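Local atomic coordinates of phenylalanine--tRNA ligase beta subunit (Pyrococcus horikoshii, PDB entry 2CXI), a protein that forms, with its alpha subunit, a tetrameric magnesium-dependent enzyme that charges tRNA(Phe) with phenylalanine at the expense of ATP. Residues 65-68 and 69-73; 55-58 and 59-62. All blocks are in the same frame, centred on the assembly; numbering follows the deposited sequence.

Contacts 1 and 2 follow each other along the N-terminal fragment of the beta subunit: the turn and linker of 55-62 end at the start of helix 62-72, which carries 65-73. Their centres lie about 12 Å apart, and they touch where V65 CG2 rests on L59 O at 3.8 Å and R67 NH2 comes within 3.5 Å of D58 O. A long, weak ion pair also joins R67 to the D58 carboxylate. Contact 2 sits closer to the predicted magnesium ligands shared with the alpha subunit: the R56 side chain is about 4 Å from that of D331 and about 5 Å from that of D341, whereas from Q68 of contact 1 these separations are about 9 and 8 Å.

Contact 1: residues 65-68 and 69-73; sequences VARQ and IKWAL
V65 to A72 are tied by four successive i to i+4 backbone hydrogen bonds: I69 N to V65 O, K70 N to A66 O, W71 N to R67 O and A72 N to Q68 O, with lengths of 2.8 to 3.1 Å. On one side of the helix V65 and I69 lie side by side, V65 CG1 meeting I69 CD1 at 3.8 Å. On another side R67 turns its CG anti to the backbone N (chi1 -171°), which carries the chain past the indole, R67 CG lying 3.8 Å from W71 CZ3. R67 O lies at the edge of the six-membered ring, near its plane, 3.3 Å from W71 CE3, and the indole NE1 bonds to G78 O. With an alanine in place of this tryptophan, G78 O would probably lose its indole donor and R67 CG the ring beside it. Farther out, the R67 guanidinium makes a cation-pi contact with F328, and K70 NZ a salt bridge with E256. Such i to i+4 pairing is characteristic of a regular alpha-helix, here the C-terminal turns of 62-72, packed against helices 8-15 and 21-30, with I69 resting on W24 and L27 of the latter.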
loop_
_atom_site.group_PDB
_atom_site.type_symbol
_atom_site.label_atom_id
_atom_site.label_comp_id
_atom_site.label_asym_id
_atom_site.label_seq_id
_atom_site.Cartn_x
_atom_site.Cartn_y
_atom_site.Cartn_z
ATOM N N VAL A 65 -23.139 35.485 2.588
ATOM C CA VAL A 65 -24.214 36.494 2.621
ATOM C C VAL A 65 -25.617 35.857 2.824
ATOM O O VAL A 65 -26.413 36.293 3.689
ATOM C CB VAL A 65 -24.164 37.356 1.343
ATOM C CG1 VAL A 65 -25.395 38.332 1.279
ATOM C CG2 VAL A 65 -22.882 38.137 1.306
ATOM N N ALA A 66 -25.899 34.805 2.040
ATOM C CA ALA A 66 -27.154 34.071 2.113
ATOM C C ALA A 66 -27.288 33.446 3.485
ATOM O O ALA A 66 -28.362 33.410 4.060
ATOM C CB ALA A 66 -27.181 32.992 1.037
ATOM N N ARG A 67 -26.182 32.943 4.014
ATOM C CA ARG A 67 -26.220 32.288 5.326
ATOM C C ARG A 67 -26.645 33.324 6.374
ATOM O O ARG A 67 -27.590 33.095 7.117
ATOM C CB ARG A 67 -24.831 31.683 5.637
ATOM C CG ARG A 67 -24.732 30.762 6.889
ATOM C CD ARG A 67 -23.407 29.982 6.841
ATOM N NE ARG A 67 -22.299 30.924 6.743
ATOM C CZ ARG A 67 -21.146 30.714 6.114
ATOM N NH1 ARG A 67 -20.876 29.551 5.498
ATOM N NH2 ARG A 67 -20.243 31.688 6.126
ATOM N N GLN A 68 -25.998 34.487 6.393
ATOM C CA GLN A 68 -26.392 35.536 7.318
ATOM C C GLN A 68 -27.838 35.920 7.205
ATOM O O GLN A 68 -28.531 36.064 8.223
ATOM C CB GLN A 68 -25.618 36.817 7.085
ATOM C CG GLN A 68 -24.961 37.227 8.299
ATOM C CD GLN A 68 -23.675 36.545 8.233
ATOM O OE1 GLN A 68 -23.118 36.093 9.238
ATOM N NE2 GLN A 68 -23.191 36.407 6.994
ATOM N N ILE A 69 -28.273 36.146 5.975
ATOM C CA ILE A 69 -29.676 36.505 5.738
ATOM C C ILE A 69 -30.633 35.418 6.235
ATOM O O ILE A 69 -31.684 35.733 6.796
ATOM C CB ILE A 69 -29.883 36.890 4.263
ATOM C CG1 ILE A 69 -29.112 38.179 3.976
ATOM C CG2 ILE A 69 -31.398 37.072 3.908
ATOM C CD1 ILE A 69 -28.958 38.462 2.446
ATOM N N LYS A 70 -30.304 34.148 6.000
ATOM C CA LYS A 70 -31.176 33.060 6.483
ATOM C C LYS A 70 -31.348 33.146 8.008
ATOM O O LYS A 70 -32.459 32.963 8.528
ATOM C CB LYS A 70 -30.642 31.661 6.081
ATOM C CG LYS A 70 -30.968 31.288 4.598
ATOM C CD LYS A 70 -30.660 29.833 4.279
ATOM C CE LYS A 70 -29.165 29.583 4.232
ATOM N NZ LYS A 70 -28.937 28.226 3.557
ATOM N N TRP A 71 -30.252 33.401 8.726
ATOM C CA TRP A 71 -30.306 33.574 10.182
ATOM C C TRP A 71 -31.059 34.850 10.588
ATOM O O TRP A 71 -31.912 34.831 11.504
ATOM C CB TRP A 71 -28.875 33.545 10.774
ATOM C CG TRP A 71 -28.522 32.215 11.371
ATOM C CD1 TRP A 71 -28.494 31.906 12.687
ATOM C CD2 TRP A 71 -28.137 31.015 10.665
ATOM N NE1 TRP A 71 -28.115 30.584 12.859
ATOM C CE2 TRP A 71 -27.882 30.022 11.630
ATOM C CE3 TRP A 71 -27.979 30.684 9.302
ATOM C CZ2 TRP A 71 -27.505 28.705 11.285
ATOM C CZ3 TRP A 71 -27.586 29.378 8.955
ATOM C CH2 TRP A 71 -27.356 28.409 9.948
ATOM N N ALA A 72 -30.795 35.945 9.893
ATOM C CA ALA A 72 -31.523 37.195 10.162
ATOM C C ALA A 72 -33.040 37.013 10.014
ATOM O O ALA A 72 -33.820 37.548 10.800
ATOM C CB ALA A 72 -31.029 38.296 9.248
ATOM N N LEU A 73 -33.454 36.241 9.017
ATOM C CA LEU A 73 -34.867 35.990 8.794
ATOM C C LEU A 73 -35.417 34.861 9.645
ATOM O O LEU A 73 -36.591 34.557 9.544
ATOM C CB LEU A 73 -35.145 35.668 7.306
ATOM C CG LEU A 73 -34.751 36.791 6.345
ATOM C CD1 LEU A 73 -34.807 36.322 4.878
ATOM C CD2 LEU A 73 -35.542 38.099 6.592
#

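Contact 2: residues 55-58 and 59-62; sequences NRPD and LWSA
R56 and L59 meet around a single turn of 3-10 helix, marked by two i to i+3 hydrogen bonds, L59 N to R56 O and W60 N to P57 O; both donors stand above the plane of the carbonyl they use. The R56 side chain passes obliquely across L59, in contact from CB outward. CB touches L59 CD2 at 3.8 Å; the chain then extends through CG and bends at the CG-CD bond (chi3 71°), bringing CD to the same methyl, again at 3.8 Å. NE lies 3.4 Å from L59 CD2, which sits over one face of the guanidinium near its rim; CZ lies by the same methyl, and NH2 reaches L59 CD1. That leaves the edge of the flat group to D58: NE donates to D58 OD2 at 2.9 Å, on the syn lone pair of that oxygen, and NH2 donates to D58 OD1 at 2.9 Å, on its syn side but slightly out of the carboxylate plane. This side-on, two-pronged salt bridge fixes the rotation of the guanidinium. NH1 comes near R329 NH1, and the side chain touches D331, a predicted magnesium ligand. Within the same turn, P57 CA lies over the face of the W60 six-membered ring in a CH-pi contact, 3.6 Å from its centroid and only 14° off its normal. S61 takes the N-cap position of helix 62-72, where a water donates to both D58 O, at 2.7 Å, and S61 OG, at 2.8 Å.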
loop_
_atom_site.group_PDB
_atom_site.type_symbol
_atom_site.label_atom_id
_atom_site.label_comp_id
_atom_site.label_asym_id
_atom_site.label_seq_id
_atom_site.Cartn_x
_atom_site.Cartn_y
_atom_site.Cartn_z
ATOM N N ASN A 55 -12.686 41.852 8.883
ATOM C CA ASN A 55 -12.213 40.750 9.733
ATOM C C ASN A 55 -13.046 39.470 9.590
ATOM O O ASN A 55 -12.813 38.497 10.301
ATOM C CB ASN A 55 -12.223 41.210 11.195
ATOM C CG ASN A 55 -11.239 42.314 11.439
ATOM O OD1 ASN A 55 -11.596 43.397 11.921
ATOM N ND2 ASN A 55 -9.989 42.076 11.060
ATOM N N ARG A 56 -14.026 39.501 8.676
ATOM C CA ARG A 56 -14.929 38.370 8.477
ATOM C C ARG A 56 -14.945 37.887 7.000
ATOM O O ARG A 56 -15.886 38.191 6.251
ATOM C CB ARG A 56 -16.338 38.700 9.028
ATOM C CG ARG A 56 -16.487 38.364 10.541
ATOM C CD ARG A 56 -17.873 38.425 11.089
ATOM N NE ARG A 56 -18.675 37.331 10.581
ATOM C CZ ARG A 56 -19.865 36.992 11.050
ATOM N NH1 ARG A 56 -20.414 37.686 12.059
ATOM N NH2 ARG A 56 -20.522 35.959 10.507
ATOM N N PRO A 57 -13.909 37.132 6.601
ATOM C CA PRO A 57 -13.865 36.516 5.262
ATOM C C PRO A 57 -15.111 35.643 4.960
ATOM O O PRO A 57 -15.469 35.485 3.808
ATOM C CB PRO A 57 -12.580 35.645 5.279
ATOM C CG PRO A 57 -11.777 36.130 6.457
ATOM C CD PRO A 57 -12.685 36.857 7.397
ATOM N N ASP A 58 -15.763 35.120 5.993
ATOM C CA ASP A 58 -16.948 34.298 5.818
ATOM C C ASP A 58 -18.042 35.087 5.105
ATOM O O ASP A 58 -18.885 34.491 4.458
ATOM C CB ASP A 58 -17.452 33.681 7.135
ATOM C CG ASP A 58 -18.106 34.679 8.073
ATOM O OD1 ASP A 58 -19.354 34.743 8.145
ATOM O OD2 ASP A 58 -17.468 35.435 8.809
ATOM N N LEU A 59 -17.975 36.435 5.193
ATOM C CA LEU A 59 -19.018 37.293 4.669
ATOM C C LEU A 59 -18.720 37.774 3.283
ATOM O O LEU A 59 -19.458 38.634 2.786
ATOM C CB LEU A 59 -19.240 38.515 5.597
ATOM C CG LEU A 59 -20.305 38.460 6.698
ATOM C CD1 LEU A 59 -20.808 37.073 6.986
ATOM C CD2 LEU A 59 -19.956 39.187 8.018
ATOM N N TRP A 60 -17.680 37.249 2.641
ATOM C CA TRP A 60 -17.250 37.790 1.344
ATOM C C TRP A 60 -17.625 36.976 0.139
ATOM O O TRP A 60 -16.881 36.973 -0.863
ATOM C CB TRP A 60 -15.735 38.041 1.307
ATOM C CG TRP A 60 -15.228 38.916 2.354
ATOM C CD1 TRP A 60 -15.945 39.771 3.160
ATOM C CD2 TRP A 60 -13.868 39.040 2.747
ATOM N NE1 TRP A 60 -15.101 40.401 4.038
ATOM C CE2 TRP A 60 -13.818 39.966 3.803
ATOM C CE3 TRP A 60 -12.662 38.440 2.311
ATOM C CZ2 TRP A 60 -12.625 40.319 4.438
ATOM C CZ3 TRP A 60 -11.486 38.787 2.954
ATOM C CH2 TRP A 60 -11.482 39.727 4.001
ATOM N N SER A 61 -18.753 36.259 0.207
ATOM C CA SER A 61 -19.260 35.573 -0.962
ATOM C C SER A 61 -20.760 35.411 -0.842
ATOM O O SER A 61 -21.328 35.596 0.251
ATOM C CB SER A 61 -18.604 34.171 -1.101
ATOM O OG SER A 61 -19.100 33.317 -0.076
ATOM N N ALA A 62 -21.379 34.955 -1.930
ATOM C CA ALA A 62 -22.842 34.703 -1.941
ATOM C C ALA A 62 -23.248 33.736 -0.845
ATOM O O ALA A 62 -24.301 33.891 -0.199
ATOM C CB ALA A 62 -23.284 34.137 -3.294
HETATM O O HOH W 1 -18.447 32.659 2.517
#